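Local coordinates for protein restriction endonuclease UbaLAI (Unidentified, PDB 5O63) that binds its cognate DNA as the N-terminal B3 domain of a monomeric Type IIE restriction enzyme, a hydrolase that cuts DNA, at residues T93-H96 with G97-E101; L139-C143 with F144-I148. All coordinates share one frame; numbering follows the deposited sequence.

Contact 1. Residues T93-H96 with G97-E101. With nucleotides of chain C.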
loop_
_atom_site.group_PDB
_atom_site.type_symbol
_atom_site.label_atom_id
_atom_site.label_comp_id
_atom_site.label_asym_id
_atom_site.label_seq_id
_atom_site.Cartn_x
_atom_site.Cartn_y
_atom_site.Cartn_z
ATOM N N THR A 93 7.532 -2.455 5.630
ATOM C CA THR A 93 8.882 -2.226 5.124
ATOM C C THR A 93 9.210 -3.233 3.986
ATOM O O THR A 93 8.374 -4.097 3.635
ATOM C CB THR A 93 9.959 -2.401 6.236
ATOM O OG1 THR A 93 9.970 -3.783 6.659
ATOM C CG2 THR A 93 9.694 -1.546 7.461
ATOM N N ARG A 94 10.401 -3.071 3.392
ATOM C CA ARG A 94 10.871 -3.812 2.185
ATOM C C ARG A 94 10.089 -3.390 0.924
ATOM O O ARG A 94 10.051 -4.101 -0.062
ATOM C CB ARG A 94 10.807 -5.381 2.399
ATOM C CG ARG A 94 11.415 -5.851 3.736
ATOM C CD ARG A 94 11.459 -7.376 3.757
ATOM N NE ARG A 94 12.271 -7.887 2.648
ATOM C CZ ARG A 94 12.182 -9.168 2.244
ATOM N NH1 ARG A 94 11.436 -10.013 2.935
ATOM N NH2 ARG A 94 12.872 -9.570 1.194
ATOM N N MET A 95 9.506 -2.173 0.919
ATOM C CA MET A 95 8.910 -1.678 -0.297
ATOM C C MET A 95 9.897 -1.175 -1.349
ATOM O O MET A 95 11.126 -1.029 -1.130
ATOM C CB MET A 95 7.920 -0.554 0.054
ATOM C CG MET A 95 6.773 -1.131 0.786
ATOM S SD MET A 95 5.729 0.167 1.489
ATOM C CE MET A 95 6.846 0.523 2.848
ATOM N N HIS A 96 9.318 -1.009 -2.548
ATOM C CA HIS A 96 10.038 -0.443 -3.695
ATOM C C HIS A 96 10.839 0.846 -3.352
ATOM O O HIS A 96 10.370 1.728 -2.623
ATOM C CB HIS A 96 9.032 -0.166 -4.820
ATOM C CG HIS A 96 9.669 0.040 -6.143
ATOM N ND1 HIS A 96 10.388 1.177 -6.452
ATOM C CD2 HIS A 96 9.714 -0.762 -7.242
ATOM C CE1 HIS A 96 10.816 1.079 -7.705
ATOM N NE2 HIS A 96 10.408 -0.085 -8.211
ATOM N N GLY A 97 12.087 0.873 -3.786
ATOM C CA GLY A 97 12.977 1.991 -3.456
ATOM C C GLY A 97 12.567 3.347 -4.008
ATOM O O GLY A 97 13.121 4.376 -3.558
ATOM N N LEU A 98 11.584 3.396 -4.901
ATOM C CA LEU A 98 11.093 4.698 -5.372
ATOM C C LEU A 98 10.722 5.530 -4.148
ATOM O O LEU A 98 10.890 6.751 -4.141
ATOM C CB LEU A 98 9.873 4.556 -6.304
ATOM C CG LEU A 98 9.316 5.904 -6.815
ATOM C CD1 LEU A 98 10.411 6.824 -7.410
ATOM C CD2 LEU A 98 8.242 5.652 -7.861
ATOM N N LEU A 99 10.253 4.886 -3.086
ATOM C CA LEU A 99 9.721 5.711 -1.958
ATOM C C LEU A 99 10.848 6.426 -1.204
ATOM O O LEU A 99 10.595 7.359 -0.436
ATOM C CB LEU A 99 8.958 4.875 -0.950
ATOM C CG LEU A 99 7.650 4.258 -1.425
ATOM C CD1 LEU A 99 7.065 3.485 -0.250
ATOM C CD2 LEU A 99 6.727 5.326 -1.967
ATOM N N ASN A 100 12.095 6.005 -1.420
ATOM C CA ASN A 100 13.132 6.630 -0.618
ATOM C C ASN A 100 13.472 8.076 -1.058
ATOM O O ASN A 100 14.020 8.865 -0.255
ATOM C CB ASN A 100 14.375 5.728 -0.667
ATOM C CG ASN A 100 14.166 4.483 0.125
ATOM O OD1 ASN A 100 13.443 4.470 1.144
ATOM N ND2 ASN A 100 14.771 3.365 -0.357
ATOM N N GLU A 101 13.155 8.425 -2.298
ATOM C CA GLU A 101 13.509 9.729 -2.821
ATOM C C GLU A 101 12.604 10.788 -2.211
ATOM O O GLU A 101 11.417 10.739 -2.421
ATOM C CB GLU A 101 13.409 9.727 -4.349
ATOM C CG GLU A 101 14.634 9.071 -5.024
ATOM C CD GLU A 101 15.888 9.935 -5.068
ATOM O OE1 GLU A 101 15.785 11.167 -4.899
ATOM O OE2 GLU A 101 16.997 9.376 -5.304
ATOM P P DC C 2 14.765 -4.942 1.839
ATOM O OP1 DC C 2 14.348 -6.369 1.636
ATOM O OP2 DC C 2 14.096 -3.840 1.057
ATOM O "O5'" DC C 2 14.698 -4.659 3.379
ATOM C "C5'" DC C 2 15.191 -5.611 4.334
ATOM C "C4'" DC C 2 15.379 -4.969 5.691
ATOM O "O4'" DC C 2 16.287 -3.860 5.618
ATOM C "C3'" DC C 2 14.091 -4.415 6.285
ATOM O "O3'" DC C 2 13.636 -5.417 7.248
ATOM C "C2'" DC C 2 14.546 -3.080 6.938
ATOM C "C1'" DC C 2 16.096 -3.177 6.812
ATOM N N1 DC C 2 16.800 -1.861 6.722
ATOM C C2 DC C 2 17.926 -1.693 7.578
ATOM O O2 DC C 2 18.226 -2.598 8.342
ATOM N N3 DC C 2 18.550 -0.525 7.581
ATOM C C4 DC C 2 18.220 0.409 6.666
ATOM N N4 DC C 2 18.911 1.575 6.707
ATOM C C5 DC C 2 17.109 0.260 5.758
ATOM C C6 DC C 2 16.437 -0.904 5.804
ATOM P P DC C 3 12.839 -5.139 8.551
ATOM O OP1 DC C 3 12.229 -6.455 8.940
ATOM O OP2 DC C 3 11.939 -3.977 8.521
ATOM O "O5'" DC C 3 13.930 -4.852 9.680
ATOM C "C5'" DC C 3 14.863 -5.944 10.009
ATOM C "C4'" DC C 3 15.912 -5.419 10.980
ATOM O "O4'" DC C 3 16.619 -4.340 10.367
ATOM C "C3'" DC C 3 15.430 -4.825 12.263
ATOM O "O3'" DC C 3 15.107 -5.823 13.203
ATOM C "C2'" DC C 3 16.662 -4.045 12.735
ATOM C "C1'" DC C 3 17.175 -3.523 11.425
ATOM N N1 DC C 3 16.825 -2.106 11.130
ATOM C C2 DC C 3 17.614 -1.123 11.686
ATOM O O2 DC C 3 18.480 -1.457 12.499
ATOM N N3 DC C 3 17.416 0.145 11.314
ATOM C C4 DC C 3 16.388 0.481 10.471
ATOM N N4 DC C 3 16.253 1.765 10.141
ATOM C C5 DC C 3 15.530 -0.515 9.888
ATOM C C6 DC C 3 15.817 -1.813 10.239
#
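His96 turns an edge of its ring, through ND1, to the start of the 3-10 segment 97-100, in the loop that follows strand 89-93 of this B3 DNA-binding domain. Its ND1 takes the backbone N-H of Leu98, with ND1 to N at 3.0 Å, the donor lying in the ring plane and the bond nearly straight at 163°. That use of ND1 as acceptor is consistent with its carrying no proton. CG stands anti to the backbone N (chi1 -164°), which swings the ring toward the following residues. Leu99 N binds His96 O at 3.2 Å from above the carbonyl plane, and Ser35 OG shares this oxygen. Replacing His96 by an alanine would probably leave the Leu98 N-H without its side-chain acceptor and the start of the turn less firmly fixed. The engineered Met95 sets SD 4.0 Å from Leu99 CD1, and both side chains also touch Val40. The preceding residues grip DNA strand C: Thr93 OG1 donates to OP2 of DC3 at 2.7 Å, while Arg94, bent at its third torsion, presents NE edge-on to OP1 of DC2 (NE to OP1 2.8 Å, 165°).

Contact 2. Residues L139-C143 with F144-I148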
loop_
_atom_site.group_PDB
_atom_site.type_symbol
_atom_site.label_atom_id
_atom_site.label_comp_id
_atom_site.label_asym_id
_atom_site.label_seq_id
_atom_site.Cartn_x
_atom_site.Cartn_y
_atom_site.Cartn_z
ATOM N N LEU A 139 -2.970 8.742 -9.949
ATOM C CA LEU A 139 -3.355 7.783 -8.935
ATOM C C LEU A 139 -4.144 8.398 -7.796
ATOM O O LEU A 139 -5.136 7.808 -7.316
ATOM C CB LEU A 139 -2.119 7.079 -8.365
ATOM C CG LEU A 139 -1.415 6.201 -9.408
ATOM C CD1 LEU A 139 -0.181 5.593 -8.762
ATOM C CD2 LEU A 139 -2.335 5.113 -10.008
ATOM N N PHE A 140 -3.739 9.588 -7.362
ATOM C CA PHE A 140 -4.480 10.250 -6.300
ATOM C C PHE A 140 -5.953 10.495 -6.732
ATOM O O PHE A 140 -6.914 10.242 -5.946
ATOM C CB PHE A 140 -3.794 11.548 -5.910
ATOM C CG PHE A 140 -4.497 12.249 -4.738
ATOM C CD1 PHE A 140 -5.483 13.183 -5.011
ATOM C CD2 PHE A 140 -4.261 11.880 -3.422
ATOM C CE1 PHE A 140 -6.182 13.777 -3.971
ATOM C CE2 PHE A 140 -4.953 12.459 -2.376
ATOM C CZ PHE A 140 -5.928 13.417 -2.663
ATOM N N ALA A 141 -6.114 10.997 -7.940
ATOM C CA ALA A 141 -7.475 11.241 -8.441
ATOM C C ALA A 141 -8.329 9.932 -8.441
ATOM O O ALA A 141 -9.534 9.964 -8.144
ATOM C CB ALA A 141 -7.418 11.836 -9.868
ATOM N N LEU A 142 -7.736 8.807 -8.868
ATOM C CA LEU A 142 -8.497 7.551 -8.879
ATOM C C LEU A 142 -8.836 7.044 -7.490
ATOM O O LEU A 142 -9.894 6.474 -7.322
ATOM C CB LEU A 142 -7.753 6.398 -9.570
ATOM C CG LEU A 142 -7.054 6.585 -10.869
ATOM C CD1 LEU A 142 -6.184 5.386 -11.151
ATOM C CD2 LEU A 142 -8.147 6.648 -11.813
ATOM N N CYS A 143 -7.935 7.203 -6.514
ATOM C CA CYS A 143 -8.176 6.663 -5.194
ATOM C C CYS A 143 -9.059 7.555 -4.334
ATOM O O CYS A 143 -9.796 7.054 -3.477
ATOM C CB CYS A 143 -6.866 6.488 -4.432
ATOM S SG CYS A 143 -5.828 5.200 -5.233
ATOM N N PHE A 144 -8.945 8.880 -4.528
ATOM C CA PHE A 144 -9.586 9.839 -3.600
ATOM C C PHE A 144 -10.642 10.753 -4.261
ATOM O O PHE A 144 -11.393 11.460 -3.564
ATOM C CB PHE A 144 -8.511 10.730 -2.956
ATOM C CG PHE A 144 -7.630 10.010 -1.988
ATOM C CD1 PHE A 144 -8.014 9.868 -0.638
ATOM C CD2 PHE A 144 -6.430 9.406 -2.423
ATOM C CE1 PHE A 144 -7.199 9.207 0.272
ATOM C CE2 PHE A 144 -5.603 8.770 -1.495
ATOM C CZ PHE A 144 -5.991 8.651 -0.145
ATOM N N GLY A 145 -10.660 10.807 -5.586
ATOM C CA GLY A 145 -11.480 11.757 -6.325
ATOM C C GLY A 145 -10.838 13.082 -6.736
ATOM O O GLY A 145 -9.711 13.350 -6.377
ATOM N N GLU A 146 -11.587 13.942 -7.443
ATOM C CA GLU A 146 -11.072 15.245 -7.931
ATOM C C GLU A 146 -11.383 16.424 -7.020
ATOM O O GLU A 146 -10.806 17.498 -7.138
ATOM C CB GLU A 146 -11.633 15.549 -9.319
ATOM C CG GLU A 146 -11.396 14.476 -10.328
ATOM C CD GLU A 146 -9.972 14.488 -10.861
ATOM O OE1 GLU A 146 -9.146 15.287 -10.357
ATOM O OE2 GLU A 146 -9.662 13.681 -11.784
ATOM N N ALA A 147 -12.264 16.210 -6.072
ATOM C CA ALA A 147 -12.727 17.331 -5.271
ATOM C C ALA A 147 -11.852 17.607 -4.041
ATOM O O ALA A 147 -11.883 18.697 -3.522
ATOM C CB ALA A 147 -14.157 17.090 -4.850
ATOM N N ILE A 148 -11.123 16.605 -3.553
ATOM C CA ILE A 148 -10.375 16.742 -2.294
ATOM C C ILE A 148 -8.875 17.026 -2.522
ATOM O O ILE A 148 -8.267 16.604 -3.520
ATOM C CB ILE A 148 -10.571 15.480 -1.423
ATOM C CG1 ILE A 148 -10.179 15.688 0.048
ATOM C CG2 ILE A 148 -9.827 14.299 -2.043
ATOM C CD1 ILE A 148 -10.358 14.433 0.909
#
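The Phe140 and Phe144 rings, one helical turn apart where helix 136-144 is terminated by a glycine, lie within 17° of parallel, displaced so that little of one ring sits above the other. One face of Phe140 is met mainly by the base of the Phe144 side chain: CB sits 4.0 Å from the Phe140 ring centroid as a CH-pi contact, and Phe144 CD2 comes within 3.4 Å of Phe140 CE2. At the edge of the Phe140 ring lies Ile148 O, whereas the Phe144 ring turns an edge to Phe140 O. CG anti to the backbone N (chi1 -177°) carries the Phe140 ring toward the C-terminal end of the helix, against Phe144 CB and up to Ile148. Phe136 meets the same ring from the preceding turn, and Val28, Pro150 and Leu154 also touch it, so the aromatic pair joins the helix to strand 19-28 and to the loop leading to strand 155-159. Cys143 CB lies against Phe144 CD2 at 3.6 Å, while Cys143 also packs on Ala26 and Ile110.

Gly145, just after the helix, takes a positive phi (94°) that turns the chain away; a beta carbon here would run into the carbonyl oxygen of Phe144, so the position asks for glycine. Two last helical bonds lead into it, Phe144 N to Phe140 O at 2.8 Å and Gly145 N to Ala141 O at 2.9 Å, the second donor standing well above the carbonyl plane. Glu146, bent at its second torsion, doubles back alongside the last turn and brings OE2 to 3.5 Å from Ala141 CB.

How the contacts relate
Contact 1 belongs to the DNA-binding side of the domain, where Thr93, the last residue of strand 89-93, and Arg94 just after it each bond a phosphate, of two successive nucleotides of chain C. Contact 2 comes later in the chain and lies farther off, its nearest atom about 11 Å from the nucleic acid. The two do not touch: their centres are 22 Å apart and their nearest atoms about 8 Å. The sheet links them. The loop of contact 1 leads on to strand 108-116, and Leu139, Cys143 and Phe144 of contact 2 pack on that same strand. Contact 1 itself leans on strands 40-41 and 121-128, the latter a sheet neighbour of 108-116.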